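Local atomic coordinates of enhancer of mRNA-decapping protein 3 (Homo sapiens, PDB entry 2VC8), a protein that binds single-stranded RNA and promotes mRNA decapping and degradation, acting in a complex with DCP1A, DCP2, DDX6 and EDC4. Residues A[5-10]-A[64-69]; A[26-31]-A[38-43]. All coordinates share one frame; numbering follows the deposited sequence.

In the fold
Contact 2 joins neighbouring strands of the hairpin formed by 22-31 and 36-39, while contact 1 brings the loop ahead of strand 11-15 against strand 63-66 and the residues just past it, so that contact 2 is nested within the chain that contact 1 encloses. Together they sample the curled antiparallel sheet of a small Sm-type barrel, here the LSm domain of EDC3. Their centres lie about 10 Å apart. The bridge between them is direct, since Ser10 O sits 2.8 Å from Val27 N and Gly9 N 2.8 Å from Val27 O, probably both hydrogen bonds. The domain is probably required for DCP1A binding and P-body targeting.

Contact 1. Residues A[5-10]-A[64-69]; sequences TDWLGS and LKILEI
The indole of Trp7 meets two aliphatic side chains in two different ways. Leu64 lies over a face of the ring, its CD1 standing 4.3 Å from the centroid of the Trp7 six-membered ring and only 14° off the ring normal, a CH-pi contact. Ile66, in one of its two conformers, instead comes in at the edge, its CD1 near the ring plane and 3.6 Å from Trp7 CZ3, the two side chains crossing at about a right angle. With CG anti to the carbonyl carbon (chi1 -52°), the indole of Trp7 swings toward the strand although its CB does not point there. The arrangement places the N-terminal loop of this divergent Sm domain, two successive beta turns (type I from Thr5, type II from Trp7), against strand 63-66; just past that strand, Leu67 and Glu68 both face Ile11 in a classic beta bulge. At the bulge, Ser10 CB packs against Glu68 O at 3.3 Å. Ser10 N donates to Trp7 O, and in one of two conformers Ser10 OG turns back to the same carbonyl as a second donor. A water donates to both Gly9 O (2.8 Å) and Ile69 O (2.7 Å), bridging two acceptors.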
# COMPACT_ATOMS: atom_id res chain seq x y z
N THR A 5 -0.81 3.93 12.25
CA THR A 5 -1.84 3.11 11.56
C THR A 5 -2.84 3.99 10.81
O THR A 5 -3.84 3.49 10.28
CB THR A 5 -2.60 2.22 12.54
OG1 THR A 5 -3.10 3.01 13.62
CG2 THR A 5 -1.68 1.13 13.07
N ASP A 6 -2.54 5.29 10.76
CA ASP A 6 -3.37 6.27 10.09
C ASP A 6 -3.56 5.99 8.59
O ASP A 6 -4.60 6.37 8.06
CB ASP A 6 -2.85 7.69 10.34
CG ASP A 6 -2.85 8.05 11.83
OD1 ASP A 6 -3.36 7.23 12.64
OD2 ASP A 6 -2.33 9.14 12.19
N TRP A 7 -2.61 5.32 7.94
CA TRP A 7 -2.74 5.02 6.46
C TRP A 7 -3.94 4.07 6.13
O TRP A 7 -4.41 4.00 4.95
CB TRP A 7 -1.45 4.41 5.90
CG TRP A 7 -0.11 5.15 6.17
CD1 TRP A 7 0.99 4.66 6.84
CD2 TRP A 7 0.24 6.48 5.78
NE1 TRP A 7 1.99 5.60 6.88
CE2 TRP A 7 1.56 6.73 6.23
CE3 TRP A 7 -0.41 7.48 5.07
CZ2 TRP A 7 2.21 7.95 6.02
CZ3 TRP A 7 0.24 8.71 4.86
CH2 TRP A 7 1.54 8.93 5.33
N LEU A 8 -4.45 3.34 7.12
CA LEU A 8 -5.47 2.31 6.88
C LEU A 8 -6.66 2.84 6.12
O LEU A 8 -7.21 3.86 6.50
CB LEU A 8 -5.90 1.67 8.19
CG LEU A 8 -6.87 0.48 8.11
CD1 LEU A 8 -6.23 -0.80 7.46
CD2 LEU A 8 -7.44 0.15 9.47
N GLY A 9 -7.02 2.19 5.02
CA GLY A 9 -8.18 2.59 4.23
C GLY A 9 -7.90 3.63 3.13
O GLY A 9 -8.77 3.94 2.31
N SER A 10 -6.74 4.24 3.18
CA SER A 10 -6.35 5.11 2.08
C SER A 10 -6.11 4.32 0.81
O SER A 10 -6.01 3.07 0.83
CB SER A 10 -5.10 5.89 2.44
OG SER A 10 -4.06 4.98 2.62
N LEU A 64 5.70 7.47 -0.77
CA LEU A 64 4.30 7.04 -0.59
C LEU A 64 3.46 8.21 -1.09
O LEU A 64 3.58 9.32 -0.59
CB LEU A 64 4.01 6.73 0.87
CG LEU A 64 2.57 6.20 1.20
CD1 LEU A 64 2.65 5.35 2.47
CD2 LEU A 64 1.55 7.32 1.32
N LYS A 65 2.61 7.96 -2.09
CA LYS A 65 1.69 9.00 -2.55
C LYS A 65 0.31 8.62 -2.11
O LYS A 65 -0.15 7.47 -2.30
CB LYS A 65 1.69 9.23 -4.05
CG LYS A 65 3.02 9.26 -4.75
CD LYS A 65 2.77 9.49 -6.23
CE LYS A 65 3.97 9.12 -7.07
NZ LYS A 65 3.68 9.38 -8.51
N ILE A 66 -0.38 9.59 -1.53
CA ILE A 66 -1.75 9.40 -1.07
C ILE A 66 -2.70 9.76 -2.22
O ILE A 66 -2.88 10.95 -2.52
CB ILE A 66 -2.02 10.26 0.19
CG1 ILE A 66 -0.91 10.13 1.24
CG2 ILE A 66 -3.37 9.88 0.84
CD1 ILE A 66 -1.06 11.03 2.46
N LEU A 67 -3.25 8.75 -2.87
CA LEU A 67 -4.19 8.96 -3.98
C LEU A 67 -5.60 9.30 -3.48
O LEU A 67 -6.28 10.08 -4.12
CB LEU A 67 -4.22 7.72 -4.86
CG LEU A 67 -2.85 7.23 -5.38
CD1 LEU A 67 -2.99 5.90 -6.17
CD2 LEU A 67 -2.12 8.32 -6.13
N GLU A 68 -5.99 8.73 -2.36
CA GLU A 68 -7.29 9.02 -1.72
C GLU A 68 -7.08 8.86 -0.24
O GLU A 68 -6.51 7.86 0.20
CB GLU A 68 -8.39 8.03 -2.19
CG GLU A 68 -9.86 8.48 -1.95
CD GLU A 68 -10.29 9.60 -2.88
OE1 GLU A 68 -9.97 9.53 -4.08
OE2 GLU A 68 -10.95 10.56 -2.42
N ILE A 69 -7.58 9.79 0.55
CA ILE A 69 -7.56 9.68 1.99
C ILE A 69 -8.55 8.66 2.48
O ILE A 69 -9.46 8.32 1.74
CB ILE A 69 -7.74 11.04 2.68
CG1 ILE A 69 -9.14 11.59 2.48
CG2 ILE A 69 -6.64 12.05 2.20
CD1 ILE A 69 -9.40 12.92 3.21
O HOH W 1 -9.75 5.88 0.51

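Contact 2. Residues A[26-31]-A[38-43]; sequences RVSAVD and SLTRPF
Ser38 uses both its backbone polar atoms to hold the neighbouring strand: its N donates to Ala29 O over 2.8 Å, nearly straight at 170°, and its O accepts from Ser28 N at 2.9 Å through a more bent bond of 144°. Ser28 OG adds a weak bond to Ser38 O; its chi1 of 53° sets the hydroxyl between the backbone N and carbonyl carbon, on the side of that acceptor. Because Ser28 and Ala29 both face Ser38, the antiparallel register shifts by one, the classic beta bulge of this hairpin. Bulges of this kind accentuate strand twist, in keeping with the strongly bent sheet of an Sm barrel. Further along, Thr40 N reaches Arg26 O at 2.9 Å, and a water takes over from direct pairing, accepting from Arg26 N and donating to Thr40 O. Two side chains find their strongest polar partners beyond the hairpin: Ser38 OG bonds to Thr55 OG1, and Arg26 NH1 to Gly9 O. On the apolar face Val27 CG2 packs on Leu39 CD2 at 3.7 Å. Backbone bonds thus carry most of the polar pairing between these strands, and where the chain turns its corner at Thr40 and Arg41, one water bridges the Arg26 N and Thr40 O that do not meet directly.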
# COMPACT_ATOMS: atom_id res chain seq x y z
N ARG A 26 -5.55 0.02 -2.38
CA ARG A 26 -6.07 0.28 -1.08
C ARG A 26 -5.26 -0.33 0.06
O ARG A 26 -4.94 -1.52 0.01
CB ARG A 26 -7.50 -0.24 -1.07
CG ARG A 26 -8.17 -0.11 0.28
CD ARG A 26 -9.01 1.02 0.43
NE ARG A 26 -10.10 1.02 -0.54
CZ ARG A 26 -10.80 2.11 -0.81
NH1 ARG A 26 -10.53 3.27 -0.21
NH2 ARG A 26 -11.74 2.08 -1.71
N VAL A 27 -5.00 0.45 1.10
CA VAL A 27 -4.31 -0.01 2.30
C VAL A 27 -5.29 -0.80 3.16
O VAL A 27 -6.24 -0.22 3.74
CB VAL A 27 -3.67 1.13 3.12
CG1 VAL A 27 -2.99 0.59 4.36
CG2 VAL A 27 -2.66 1.88 2.22
N SER A 28 -5.10 -2.12 3.17
CA SER A 28 -5.95 -3.03 3.91
C SER A 28 -5.47 -3.33 5.28
O SER A 28 -6.23 -3.86 6.09
CB SER A 28 -6.10 -4.33 3.14
OG SER A 28 -4.83 -4.87 2.81
N ALA A 29 -4.20 -3.12 5.51
CA ALA A 29 -3.61 -3.39 6.82
C ALA A 29 -2.37 -2.59 7.08
O ALA A 29 -1.64 -2.26 6.13
CB ALA A 29 -3.35 -4.98 7.03
N VAL A 30 -2.10 -2.28 8.36
CA VAL A 30 -0.85 -1.63 8.77
C VAL A 30 -0.41 -2.35 10.04
O VAL A 30 -1.16 -2.42 11.00
CB VAL A 30 -1.01 -0.12 9.07
CG1 VAL A 30 0.28 0.49 9.61
CG2 VAL A 30 -1.51 0.64 7.86
N ASP A 31 0.82 -2.84 10.08
CA ASP A 31 1.34 -3.53 11.25
C ASP A 31 2.39 -2.66 11.89
O ASP A 31 3.49 -2.50 11.33
CB ASP A 31 1.93 -4.89 10.85
CG ASP A 31 2.49 -5.66 12.04
OD1 ASP A 31 2.71 -5.05 13.09
OD2 ASP A 31 2.75 -6.86 11.87
N SER A 38 0.03 -3.14 4.03
CA SER A 38 -0.54 -4.13 3.07
C SER A 38 -1.50 -3.48 2.13
O SER A 38 -2.35 -2.67 2.56
CB SER A 38 -1.27 -5.24 3.84
OG SER A 38 -0.41 -5.86 4.81
N LEU A 39 -1.38 -3.83 0.85
CA LEU A 39 -2.30 -3.37 -0.20
C LEU A 39 -3.13 -4.53 -0.71
O LEU A 39 -2.65 -5.62 -0.92
CB LEU A 39 -1.55 -2.79 -1.39
CG LEU A 39 -0.58 -1.63 -1.11
CD1 LEU A 39 -0.04 -1.14 -2.41
CD2 LEU A 39 -1.24 -0.52 -0.21
N THR A 40 -4.43 -4.29 -0.86
CA THR A 40 -5.29 -5.30 -1.45
C THR A 40 -5.46 -5.04 -2.96
O THR A 40 -5.53 -3.92 -3.43
CB THR A 40 -6.63 -5.56 -0.65
OG1 THR A 40 -7.61 -6.22 -1.50
CG2 THR A 40 -7.20 -4.28 -0.06
N ARG A 41 -5.45 -6.12 -3.70
CA ARG A 41 -5.65 -6.07 -5.14
C ARG A 41 -4.78 -5.00 -5.80
O ARG A 41 -5.30 -4.18 -6.59
CB ARG A 41 -7.15 -5.81 -5.47
CG ARG A 41 -8.05 -6.92 -4.95
CD ARG A 41 -9.45 -6.83 -5.49
NE ARG A 41 -10.35 -6.44 -4.44
CZ ARG A 41 -10.93 -5.25 -4.29
NH1 ARG A 41 -10.72 -4.22 -5.14
NH2 ARG A 41 -11.72 -5.09 -3.24
N PRO A 42 -3.49 -4.94 -5.49
CA PRO A 42 -2.72 -3.87 -6.03
C PRO A 42 -2.45 -4.01 -7.51
O PRO A 42 -2.55 -5.09 -8.08
CB PRO A 42 -1.38 -3.98 -5.28
CG PRO A 42 -1.31 -5.35 -4.94
CD PRO A 42 -2.70 -5.87 -4.68
N PHE A 43 -2.17 -2.88 -8.13
CA PHE A 43 -1.70 -2.72 -9.49
C PHE A 43 -0.19 -2.43 -9.46
O PHE A 43 0.32 -1.79 -8.56
CB PHE A 43 -2.40 -1.53 -10.17
CG PHE A 43 -3.60 -1.90 -11.00
CD1 PHE A 43 -4.66 -2.49 -10.40
CD2 PHE A 43 -3.66 -1.61 -12.35
CE1 PHE A 43 -5.80 -2.89 -11.17
CE2 PHE A 43 -4.80 -1.97 -13.10
CZ PHE A 43 -5.84 -2.60 -12.49
O HOH W 2 -6.82 -1.71 -4.47